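Side-chain contacts in mandelate racemase/muconate lactonizing enzyme, C-terminal domain protein (PDB 4DWD), which binds magnesium and, as a member of the mandelate racemase branch of the enolase superfamily, probably acts as a hydro-lyase: residues G53-A56 against R57-P61; R149-A153 against E154-A158; R182-R185 against E186-P190; I208-G211 against R212-D216; Q255-K258 against D259-L262. All blocks are in the same frame, centred on the assembly; numbering follows the deposited sequence. Where two conformers were deposited one is given.

Contact 1 of 5, residues G53-A56 against R57-P61; sequences GVVA and RDIAP
Arg57 folds back over Gly53, and the pair illustrates how a glycine inside a helix makes room for a long side chain four residues later. CB of Arg57 rests 3.4 Å from Gly53 O. CG, turned anti to its own carbonyl carbon (chi1 -70°), stays beside the same acceptor, with 3.5 Å between Arg57 CG and Gly53 O. A bend at chi3 (-56°) then swings NE to 3.9 Å from Gly53 O and lays one face of the guanidinium over that carbonyl, whose oxygen sits beneath its centre, 3.5 Å from Arg57 CZ. At the tip, NH1 approaches Gly53 CA to 3.6 Å, where a side chain would find no room. Ile49 of a second subunit packs against the same arginine.

On the neighbouring flank the carboxylate of Asp58 crosses Val54, OD2 meeting CG1 at 3.7 Å, while Ile59 leans with Val54 and Val55 onto Ala94 of helix 90-110. The backbone widens here. Val54 O accepts from both Asp58 N and Ile59 N, and Val55 O takes a nearly straight bond of 2.8 Å from Ala60 N, five residues on. Pro61, with no N-H to offer, kinks the chain. Such i to i+5 bonding defines a pi-type turn, set here in helix 49-63 of the N-terminal capping domain, just before the calcium ligand Glu64.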
# COMPACT_ATOMS: atom_id res chain seq x y z
N GLY B 53 -41.29 3.41 16.28
CA GLY B 53 -41.17 3.32 17.73
C GLY B 53 -40.04 4.18 18.28
O GLY B 53 -40.18 4.81 19.33
N VAL B 54 -38.91 4.22 17.57
CA VAL B 54 -37.80 5.07 17.98
C VAL B 54 -38.20 6.55 17.88
O VAL B 54 -37.89 7.34 18.77
CB VAL B 54 -36.52 4.73 17.18
CG1 VAL B 54 -35.45 5.79 17.38
CG2 VAL B 54 -35.98 3.36 17.59
N VAL B 55 -38.91 6.92 16.81
CA VAL B 55 -39.45 8.29 16.73
C VAL B 55 -40.33 8.61 17.95
O VAL B 55 -40.11 9.61 18.64
CB VAL B 55 -40.22 8.54 15.42
CG1 VAL B 55 -40.89 9.91 15.41
CG2 VAL B 55 -39.28 8.42 14.21
N ALA B 56 -41.32 7.75 18.22
CA ALA B 56 -42.30 8.02 19.27
C ALA B 56 -41.67 8.05 20.67
O ALA B 56 -41.98 8.92 21.48
CB ALA B 56 -43.42 6.99 19.22
N ARG B 57 -40.79 7.10 20.96
CA ARG B 57 -40.25 6.97 22.32
C ARG B 57 -39.04 7.87 22.56
O ARG B 57 -38.88 8.42 23.65
CB ARG B 57 -39.82 5.53 22.61
CG ARG B 57 -40.93 4.51 22.75
CD ARG B 57 -40.36 3.20 23.30
NE ARG B 57 -39.28 2.67 22.47
CZ ARG B 57 -39.46 1.98 21.34
NH1 ARG B 57 -40.69 1.71 20.91
NH2 ARG B 57 -38.42 1.56 20.65
N ASP B 58 -38.18 7.98 21.56
CA ASP B 58 -36.86 8.57 21.77
C ASP B 58 -36.71 9.99 21.21
O ASP B 58 -36.12 10.86 21.87
CB ASP B 58 -35.76 7.66 21.22
CG ASP B 58 -35.84 6.24 21.77
OD1 ASP B 58 -36.18 6.05 22.96
OD2 ASP B 58 -35.55 5.30 21.01
N ILE B 59 -37.25 10.22 20.02
CA ILE B 59 -37.01 11.49 19.32
C ILE B 59 -38.08 12.53 19.61
O ILE B 59 -37.76 13.67 19.97
CB ILE B 59 -36.85 11.26 17.80
CG1 ILE B 59 -35.70 10.28 17.54
CG2 ILE B 59 -36.61 12.58 17.08
CD1 ILE B 59 -35.62 9.80 16.10
N ALA B 60 -39.35 12.14 19.45
CA ALA B 60 -40.48 13.05 19.64
C ALA B 60 -40.42 13.86 20.95
O ALA B 60 -40.58 15.08 20.89
CB ALA B 60 -41.80 12.30 19.51
N PRO B 61 -40.20 13.21 22.11
CA PRO B 61 -40.19 14.00 23.35
C PRO B 61 -39.10 15.06 23.36
O PRO B 61 -39.26 16.10 24.00
CB PRO B 61 -39.93 12.96 24.45
CG PRO B 61 -40.27 11.65 23.86
CD PRO B 61 -40.05 11.76 22.38

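Contact 2 of 5, residues R149-A153 against E154-A158; sequences RRVEA and EQPAA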
# COMPACT_ATOMS: atom_id res chain seq x y z
N ARG B 149 -43.77 -3.85 -20.43
CA ARG B 149 -44.94 -3.16 -19.84
C ARG B 149 -44.55 -1.83 -19.19
O ARG B 149 -45.18 -0.79 -19.44
CB ARG B 149 -45.62 -4.07 -18.82
CG ARG B 149 -46.93 -3.53 -18.27
CD ARG B 149 -47.45 -4.43 -17.15
NE ARG B 149 -46.68 -4.29 -15.92
CZ ARG B 149 -46.83 -3.29 -15.04
NH1 ARG B 149 -47.72 -2.34 -15.26
NH2 ARG B 149 -46.07 -3.26 -13.94
N ARG B 150 -43.51 -1.85 -18.35
CA ARG B 150 -43.08 -0.67 -17.60
C ARG B 150 -42.53 0.38 -18.57
O ARG B 150 -42.79 1.57 -18.42
CB ARG B 150 -42.00 -1.03 -16.57
CG ARG B 150 -42.40 -1.99 -15.45
CD ARG B 150 -43.12 -1.33 -14.27
NE ARG B 150 -42.47 -0.09 -13.84
CZ ARG B 150 -41.58 0.01 -12.86
NH1 ARG B 150 -41.23 -1.05 -12.13
NH2 ARG B 150 -41.04 1.19 -12.61
N VAL B 151 -41.78 -0.06 -19.57
CA VAL B 151 -41.19 0.87 -20.54
C VAL B 151 -42.26 1.58 -21.36
O VAL B 151 -42.17 2.79 -21.56
CB VAL B 151 -40.15 0.17 -21.45
CG1 VAL B 151 -39.81 1.04 -22.66
CG2 VAL B 151 -38.90 -0.13 -20.65
N GLU B 152 -43.27 0.84 -21.79
CA GLU B 152 -44.39 1.43 -22.54
C GLU B 152 -45.09 2.50 -21.68
O GLU B 152 -45.46 3.56 -22.19
CB GLU B 152 -45.39 0.35 -22.98
CG GLU B 152 -46.43 0.81 -24.01
CD GLU B 152 -47.56 1.65 -23.43
OE1 GLU B 152 -47.88 1.51 -22.22
OE2 GLU B 152 -48.14 2.46 -24.18
N ALA B 153 -45.25 2.22 -20.39
CA ALA B 153 -45.99 3.10 -19.49
C ALA B 153 -45.20 4.35 -19.10
O ALA B 153 -45.78 5.43 -18.90
CB ALA B 153 -46.41 2.33 -18.24
N GLU B 154 -43.88 4.21 -19.01
CA GLU B 154 -43.06 5.22 -18.33
C GLU B 154 -42.07 5.97 -19.23
O GLU B 154 -41.57 7.03 -18.85
CB GLU B 154 -42.33 4.55 -17.15
CG GLU B 154 -43.32 4.02 -16.11
CD GLU B 154 -42.76 2.97 -15.16
OE1 GLU B 154 -41.53 2.94 -14.90
OE2 GLU B 154 -43.58 2.18 -14.64
N GLN B 155 -41.80 5.43 -20.42
CA GLN B 155 -40.87 6.03 -21.37
C GLN B 155 -39.56 6.48 -20.71
O GLN B 155 -39.13 7.63 -20.86
CB GLN B 155 -41.52 7.22 -22.08
CG GLN B 155 -42.61 6.85 -23.07
CD GLN B 155 -43.03 8.04 -23.91
OE1 GLN B 155 -43.47 9.06 -23.39
NE2 GLN B 155 -42.86 7.92 -25.22
N PRO B 156 -38.90 5.55 -19.97
CA PRO B 156 -37.77 5.97 -19.14
C PRO B 156 -36.49 6.24 -19.92
O PRO B 156 -36.32 5.78 -21.05
CB PRO B 156 -37.57 4.77 -18.20
CG PRO B 156 -37.97 3.61 -19.05
CD PRO B 156 -39.17 4.11 -19.83
N ALA B 157 -35.57 6.98 -19.30
CA ALA B 157 -34.26 7.26 -19.88
C ALA B 157 -33.31 6.06 -19.73
O ALA B 157 -32.28 6.00 -20.41
CB ALA B 157 -33.66 8.51 -19.26
N ALA B 158 -33.66 5.15 -18.82
CA ALA B 158 -32.88 3.93 -18.55
C ALA B 158 -33.79 2.89 -17.90
O ALA B 158 -34.87 3.21 -17.43
CB ALA B 158 -31.68 4.23 -17.66
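Arg150 and Glu154 form an i to i+4 salt bridge on the last turn of helix 140-154, where the barrel domain passes from this helix into strand 158-162. Two bends shape the arginine: after CG has left beside the backbone N, chi2 (-82°) and chi3 (-46°) curl the chain until the side of the guanidinium confronts the acid. Glu154 does the reverse, running extended beyond CG. The grip is side-on and two-pronged, NE reaching OE2 of Glu154 at 2.7 Å and NH2 of Arg150 reaching Glu154 OE1 at 2.9 Å. OE1 offers its syn lone pair; OE2 is met on the syn side but out of the carboxylate plane, and the two flat groups are turned 44° apart.

Both ends have further partners. Ser130 OG bonds to OE1 and Trp329 NE1 to OE2, while the arginine also donates to the carbonyls of Ser131 and Leu325, tying the buried pair to the barrel strands. Replacing Glu154 by an alanine removes both carboxylate oxygens and would probably leave Arg150 without its close, two-pronged partner, with just a long, weak pairing to Asp327, and the Trp329 indole N-H without its acceptor. Beyond the pair the helix stops: Gln155 turns to positive phi, though its N still bonds to Val151 O at 2.9 Å. Pro156 then lies over Val151, the two side chains crossing at about a right angle, with Pro156 CG 4.2 Å from Val151 CG2.

Contact 3 of 5, residues R182-R185 against E186-P190; sequences RAVR and ELLGP
Arg185 NH1 serves two carbonyls, those of Gly189 and Ala192, and so pins the arginine to the chain leaving its own helix. The bond from NH1 to Gly189 O measures 2.9 Å with an N-H...O angle of 156°, and it lies in the guanidinium plane as well as in the carbonyl plane. Pro190 O stands near the same nitrogen but at an angle too poor for a bond. Successive bends at chi2 (62°) and chi3 (68°) curl the arginine round toward the helix end. NE meanwhile donates to Leu217 O, which fixes the rotation of the guanidinium from a second side.

This is a helix C-terminus closed by a glycine. Gly189 is the first residue to leave helical angles, with a positive phi and a backbone shape in which any side chain would run into the preceding carbonyl oxygen, yet its N still bonds to Arg185 O at 3.0 Å. Helix 174-188, which ends here, is the crossover of a beta-alpha-beta unit between strands 158-162 and 194-197. On its inward side Val184 and Leu188 lie alongside each other, CG1 of the valine 3.8 Å from CD1 of the leucine, and face Ile161, Val159 and Ile194 of those strands.

The outward side is looser. Arg182 and Glu186 cross there as a long salt bridge, Arg182 NH1 standing 3.9 Å from Glu186 OE2 with the two flat groups nearly perpendicular. Closer than the charged atoms is the aliphatic part of the arginine, whose CG touches Glu186 OE2 at 3.5 Å.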
# COMPACT_ATOMS: atom_id res chain seq x y z
N ARG B 182 -29.59 -10.93 -21.24
CA ARG B 182 -29.50 -10.97 -22.70
C ARG B 182 -30.85 -10.68 -23.34
O ARG B 182 -30.94 -9.88 -24.28
CB ARG B 182 -28.94 -12.32 -23.17
CG ARG B 182 -28.89 -12.45 -24.69
CD ARG B 182 -28.18 -13.73 -25.11
NE ARG B 182 -26.73 -13.52 -25.11
CZ ARG B 182 -26.04 -13.08 -26.16
NH1 ARG B 182 -26.65 -12.83 -27.31
NH2 ARG B 182 -24.73 -12.92 -26.07
N ALA B 183 -31.90 -11.33 -22.83
CA ALA B 183 -33.23 -11.14 -23.40
C ALA B 183 -33.71 -9.69 -23.27
O ALA B 183 -34.39 -9.16 -24.16
CB ALA B 183 -34.21 -12.09 -22.74
N VAL B 184 -33.36 -9.05 -22.15
CA VAL B 184 -33.73 -7.66 -21.92
C VAL B 184 -32.98 -6.73 -22.89
O VAL B 184 -33.58 -5.81 -23.44
CB VAL B 184 -33.59 -7.25 -20.43
CG1 VAL B 184 -33.78 -5.74 -20.25
CG2 VAL B 184 -34.63 -8.01 -19.59
N ARG B 185 -31.70 -6.99 -23.12
CA ARG B 185 -30.95 -6.23 -24.12
C ARG B 185 -31.60 -6.37 -25.50
O ARG B 185 -31.74 -5.39 -26.23
CB ARG B 185 -29.48 -6.65 -24.15
CG ARG B 185 -28.70 -6.18 -25.38
CD ARG B 185 -28.63 -4.66 -25.48
NE ARG B 185 -27.79 -4.10 -24.43
CZ ARG B 185 -27.79 -2.82 -24.04
NH1 ARG B 185 -28.60 -1.93 -24.60
NH2 ARG B 185 -26.97 -2.45 -23.07
N GLU B 186 -32.01 -7.59 -25.85
CA GLU B 186 -32.63 -7.82 -27.15
C GLU B 186 -33.95 -7.07 -27.30
O GLU B 186 -34.27 -6.53 -28.36
CB GLU B 186 -32.79 -9.32 -27.41
CG GLU B 186 -31.44 -10.00 -27.61
CD GLU B 186 -31.50 -11.49 -27.84
OE1 GLU B 186 -32.61 -12.04 -28.03
OE2 GLU B 186 -30.41 -12.11 -27.85
N LEU B 187 -34.72 -7.03 -26.21
CA LEU B 187 -35.97 -6.27 -26.20
C LEU B 187 -35.76 -4.77 -26.40
O LEU B 187 -36.43 -4.14 -27.22
CB LEU B 187 -36.72 -6.51 -24.88
CG LEU B 187 -37.93 -5.62 -24.58
CD1 LEU B 187 -39.12 -6.05 -25.44
CD2 LEU B 187 -38.29 -5.68 -23.11
N LEU B 188 -34.83 -4.20 -25.63
CA LEU B 188 -34.70 -2.76 -25.54
C LEU B 188 -33.86 -2.14 -26.65
O LEU B 188 -33.95 -0.95 -26.92
CB LEU B 188 -34.14 -2.36 -24.17
CG LEU B 188 -35.05 -2.72 -22.99
CD1 LEU B 188 -34.37 -2.30 -21.70
CD2 LEU B 188 -36.44 -2.08 -23.12
N GLY B 189 -33.06 -2.97 -27.32
CA GLY B 189 -32.19 -2.49 -28.39
C GLY B 189 -30.80 -2.11 -27.93
O GLY B 189 -30.56 -1.95 -26.72
N PRO B 190 -29.87 -1.93 -28.89
CA PRO B 190 -28.44 -1.76 -28.57
C PRO B 190 -28.10 -0.43 -27.89
O PRO B 190 -27.08 -0.37 -27.20
CB PRO B 190 -27.75 -1.87 -29.93
CG PRO B 190 -28.81 -1.60 -30.94
CD PRO B 190 -30.09 -2.08 -30.34

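Contact 4 of 5, residues I208-G211 against R212-D216; sequences IRVG and RALED
Val210 and Leu214 supply the apolar part of this helical turn. They lie side by side and point the same way, Val210 CG1 being 3.9 Å from Leu214 CD1, and together they press on Phe222 of strand 221-223. Leu214 CG leans over Val210 O at 3.3 Å, put there by a chi1 of -63° that sets it beside the backbone N.

Backbone bonds come next. Four regular i to i+4 links join the two halves, among them Leu214 N to Val210 O at 2.8 Å. The carbonyl of Gly211 receives Glu215 N, and the Glu215 chain runs close by the same oxygen, Glu215 CG being 3.3 Å from Gly211 O.

Charged groups make up the third class. Arg212 NH1 donates to Glu215 OE1 at 2.9 Å, almost straight (166°), with the oxygen in the guanidinium plane and using its syn lone pair. Glu215 OE2 accepts the backbone N-H of both Asp242 and Ile243, whereas Arg212 NE forms a salt bridge with Asp242 of a third subunit. With an alanine at Glu215, those two backbone N-H groups would probably lose their acceptor and the Arg212 guanidinium one of the partners that fix its rotation. Arg209 reaches the carbonyls of Gly218 and Tyr219 in that same neighbouring subunit. Helix 204-216 is thus a typical barrel crossover, joining the strands that carry the metal ligands Asp197 and Glu223 while its outer face meets another subunit.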
# COMPACT_ATOMS: atom_id res chain seq x y z
N ILE B 208 -17.78 -11.38 -10.68
CA ILE B 208 -16.87 -11.15 -11.81
C ILE B 208 -17.44 -11.81 -13.07
O ILE B 208 -17.49 -11.19 -14.15
CB ILE B 208 -15.45 -11.70 -11.52
CG1 ILE B 208 -14.81 -11.00 -10.31
CG2 ILE B 208 -14.53 -11.57 -12.74
CD1 ILE B 208 -14.71 -9.50 -10.46
N ARG B 209 -17.89 -13.05 -12.93
CA ARG B 209 -18.45 -13.79 -14.07
C ARG B 209 -19.69 -13.10 -14.66
O ARG B 209 -19.77 -12.87 -15.88
CB ARG B 209 -18.77 -15.23 -13.63
CG ARG B 209 -19.22 -16.15 -14.75
CD ARG B 209 -19.49 -17.55 -14.21
NE ARG B 209 -19.71 -18.51 -15.28
CZ ARG B 209 -18.77 -19.27 -15.84
NH1 ARG B 209 -19.11 -20.10 -16.81
NH2 ARG B 209 -17.49 -19.20 -15.46
N VAL B 210 -20.63 -12.73 -13.81
CA VAL B 210 -21.80 -11.99 -14.28
C VAL B 210 -21.41 -10.62 -14.85
O VAL B 210 -21.90 -10.23 -15.91
CB VAL B 210 -22.86 -11.86 -13.16
CG1 VAL B 210 -24.02 -10.97 -13.58
CG2 VAL B 210 -23.37 -13.24 -12.80
N GLY B 211 -20.53 -9.90 -14.16
CA GLY B 211 -20.02 -8.62 -14.65
C GLY B 211 -19.48 -8.68 -16.06
O GLY B 211 -19.80 -7.81 -16.88
N ARG B 212 -18.66 -9.69 -16.37
CA ARG B 212 -18.12 -9.81 -17.73
C ARG B 212 -19.22 -10.06 -18.75
O ARG B 212 -19.18 -9.50 -19.85
CB ARG B 212 -17.06 -10.91 -17.81
CG ARG B 212 -15.80 -10.61 -17.00
CD ARG B 212 -15.20 -9.25 -17.34
NE ARG B 212 -13.89 -9.13 -16.71
CZ ARG B 212 -13.23 -7.99 -16.52
NH1 ARG B 212 -13.74 -6.83 -16.93
NH2 ARG B 212 -12.04 -8.04 -15.94
N ALA B 213 -20.20 -10.88 -18.39
CA ALA B 213 -21.34 -11.10 -19.27
C ALA B 213 -22.15 -9.83 -19.50
O ALA B 213 -22.61 -9.55 -20.62
CB ALA B 213 -22.22 -12.23 -18.74
N LEU B 214 -22.31 -9.02 -18.45
CA LEU B 214 -23.03 -7.75 -18.58
C LEU B 214 -22.24 -6.75 -19.45
O LEU B 214 -22.83 -5.97 -20.20
CB LEU B 214 -23.34 -7.13 -17.21
CG LEU B 214 -24.26 -7.97 -16.32
CD1 LEU B 214 -24.36 -7.33 -14.96
CD2 LEU B 214 -25.65 -8.10 -16.94
N GLU B 215 -20.90 -6.78 -19.35
CA GLU B 215 -20.06 -5.95 -20.22
C GLU B 215 -20.22 -6.34 -21.69
O GLU B 215 -20.35 -5.47 -22.55
CB GLU B 215 -18.59 -6.05 -19.80
CG GLU B 215 -18.32 -5.34 -18.48
CD GLU B 215 -16.99 -5.68 -17.84
OE1 GLU B 215 -16.15 -6.38 -18.45
OE2 GLU B 215 -16.78 -5.22 -16.69
N ASP B 216 -20.25 -7.64 -21.96
CA ASP B 216 -20.49 -8.14 -23.30
C ASP B 216 -21.84 -7.66 -23.84
O ASP B 216 -22.00 -7.43 -25.04
CB ASP B 216 -20.43 -9.68 -23.32
CG ASP B 216 -19.02 -10.23 -23.21
OD1 ASP B 216 -18.05 -9.46 -23.31
OD2 ASP B 216 -18.88 -11.46 -23.03

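Contact 5 of 5, residues Q255-K258 against D259-L262; sequences QALK and DLIL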
# COMPACT_ATOMS: atom_id res chain seq x y z
N GLN B 255 -19.57 8.23 7.43
CA GLN B 255 -18.26 7.58 7.58
C GLN B 255 -18.22 6.23 6.88
O GLN B 255 -17.22 5.88 6.26
CB GLN B 255 -17.86 7.45 9.05
CG GLN B 255 -17.66 8.77 9.76
CD GLN B 255 -18.96 9.45 10.11
OE1 GLN B 255 -19.98 8.79 10.27
NE2 GLN B 255 -18.93 10.78 10.21
N ALA B 256 -19.31 5.45 6.98
CA ALA B 256 -19.38 4.21 6.22
C ALA B 256 -19.43 4.48 4.72
O ALA B 256 -18.89 3.70 3.94
CB ALA B 256 -20.56 3.33 6.66
N LEU B 257 -20.02 5.61 4.30
CA LEU B 257 -19.98 5.94 2.87
C LEU B 257 -18.55 6.24 2.44
O LEU B 257 -18.12 5.84 1.36
CB LEU B 257 -20.92 7.10 2.53
CG LEU B 257 -21.22 7.27 1.04
CD1 LEU B 257 -21.96 6.04 0.56
CD2 LEU B 257 -22.06 8.53 0.83
N LYS B 258 -17.81 6.95 3.29
CA LYS B 258 -16.39 7.19 3.04
C LYS B 258 -15.64 5.86 2.88
O LYS B 258 -14.83 5.71 1.96
CB LYS B 258 -15.82 8.04 4.19
CG LYS B 258 -14.33 8.34 4.11
CD LYS B 258 -13.47 7.29 4.84
CE LYS B 258 -13.71 7.23 6.35
NZ LYS B 258 -12.88 6.17 7.01
N ASP B 259 -15.91 4.90 3.77
CA ASP B 259 -15.24 3.60 3.71
C ASP B 259 -15.59 2.86 2.41
O ASP B 259 -14.73 2.19 1.83
CB ASP B 259 -15.60 2.74 4.92
CG ASP B 259 -14.91 3.23 6.20
OD1 ASP B 259 -13.83 3.82 6.10
OD2 ASP B 259 -15.46 3.01 7.30
N LEU B 260 -16.84 2.98 1.97
CA LEU B 260 -17.25 2.33 0.73
C LEU B 260 -16.49 2.93 -0.46
O LEU B 260 -16.04 2.21 -1.34
CB LEU B 260 -18.76 2.47 0.57
CG LEU B 260 -19.40 1.77 -0.63
CD1 LEU B 260 -19.27 0.26 -0.53
CD2 LEU B 260 -20.86 2.17 -0.71
N ILE B 261 -16.35 4.25 -0.46
CA ILE B 261 -15.60 4.92 -1.52
C ILE B 261 -14.12 4.48 -1.47
O ILE B 261 -13.53 4.15 -2.50
CB ILE B 261 -15.74 6.45 -1.37
CG1 ILE B 261 -17.18 6.84 -1.73
CG2 ILE B 261 -14.73 7.17 -2.24
CD1 ILE B 261 -17.48 8.30 -1.41
N LEU B 262 -13.53 4.46 -0.27
CA LEU B 262 -12.12 4.09 -0.19
C LEU B 262 -11.87 2.64 -0.62
O LEU B 262 -10.79 2.33 -1.13
CB LEU B 262 -11.54 4.39 1.21
CG LEU B 262 -11.41 5.86 1.65
CD1 LEU B 262 -10.67 5.92 2.98
CD2 LEU B 262 -10.79 6.79 0.62
O HOH W 1 -14.62 4.84 9.15
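Leu257 and Ile261 belong to the closely packed side of this helix, whereas Asp259, with a water beside it, marks the more open one. On the first, CG1 of Ile261 rests 3.4 Å from Leu257 O, and the backbone bond from Ile261 N to that carbonyl is an ordinary 3.0 Å. Leu257 CD1 also touches Leu260 CD2, more lightly, at 4.2 Å. Leu257 presses on Cys284 and Leu287 of helix 277-291 and, like Ile261, on Val268 of strand 267-268, leaving the two halves of the turn set into an apolar bed.

The other side is built on a bent lysine, itself covered, with His291 of a fourth subunit against it. Lys258 starts with CG anti to the backbone N, then turns at chi2 (-91°), which strays from a staggered value, and again at chi3 (-64°). This curls NZ back on its neighbour in sequence, where it forms a salt bridge with Asp259 OD1 at 2.7 Å, on the syn side but 35° out of the carboxylate plane. A water closes a small ring: it accepts from Lys258 NZ at 3.1 Å and donates to Asp259 OD2 at 2.7 Å. A bound magnesium ion lies about 4 Å from the Asp259 side chain. The lysine's apolar part is not idle, for its CD packs at 3.6 Å against Leu262 CD1, and Leu262 in turn meets Leu262 of that fourth subunit. Helix 254-263 is in this way an outer helix of the enolase-type barrel, following the metal ligand Glu249 and joining barrel core to subunit interface.

Contact 1 stands apart in the N-terminal capping domain, its centre about 40 Å from that of contact 2, while contacts 2 to 5 belong to helices of the barrel. Contacts 2 and 3 touch through Val151 and Leu188 on adjacent helices, and contacts 3 and 4 lie on consecutive beta-alpha-beta crossovers. Contact 3 is a surface contact, contact 5 a buried one, and the others are intermediate. Chemistry follows place: the ion pair of contact 2 is buried and held by barrel residues, that of contact 3 is long and peripheral, and those of contacts 4 and 5 lie beside neighbouring subunits. Contact 1 instead sets a guanidinium face over a backbone carbonyl.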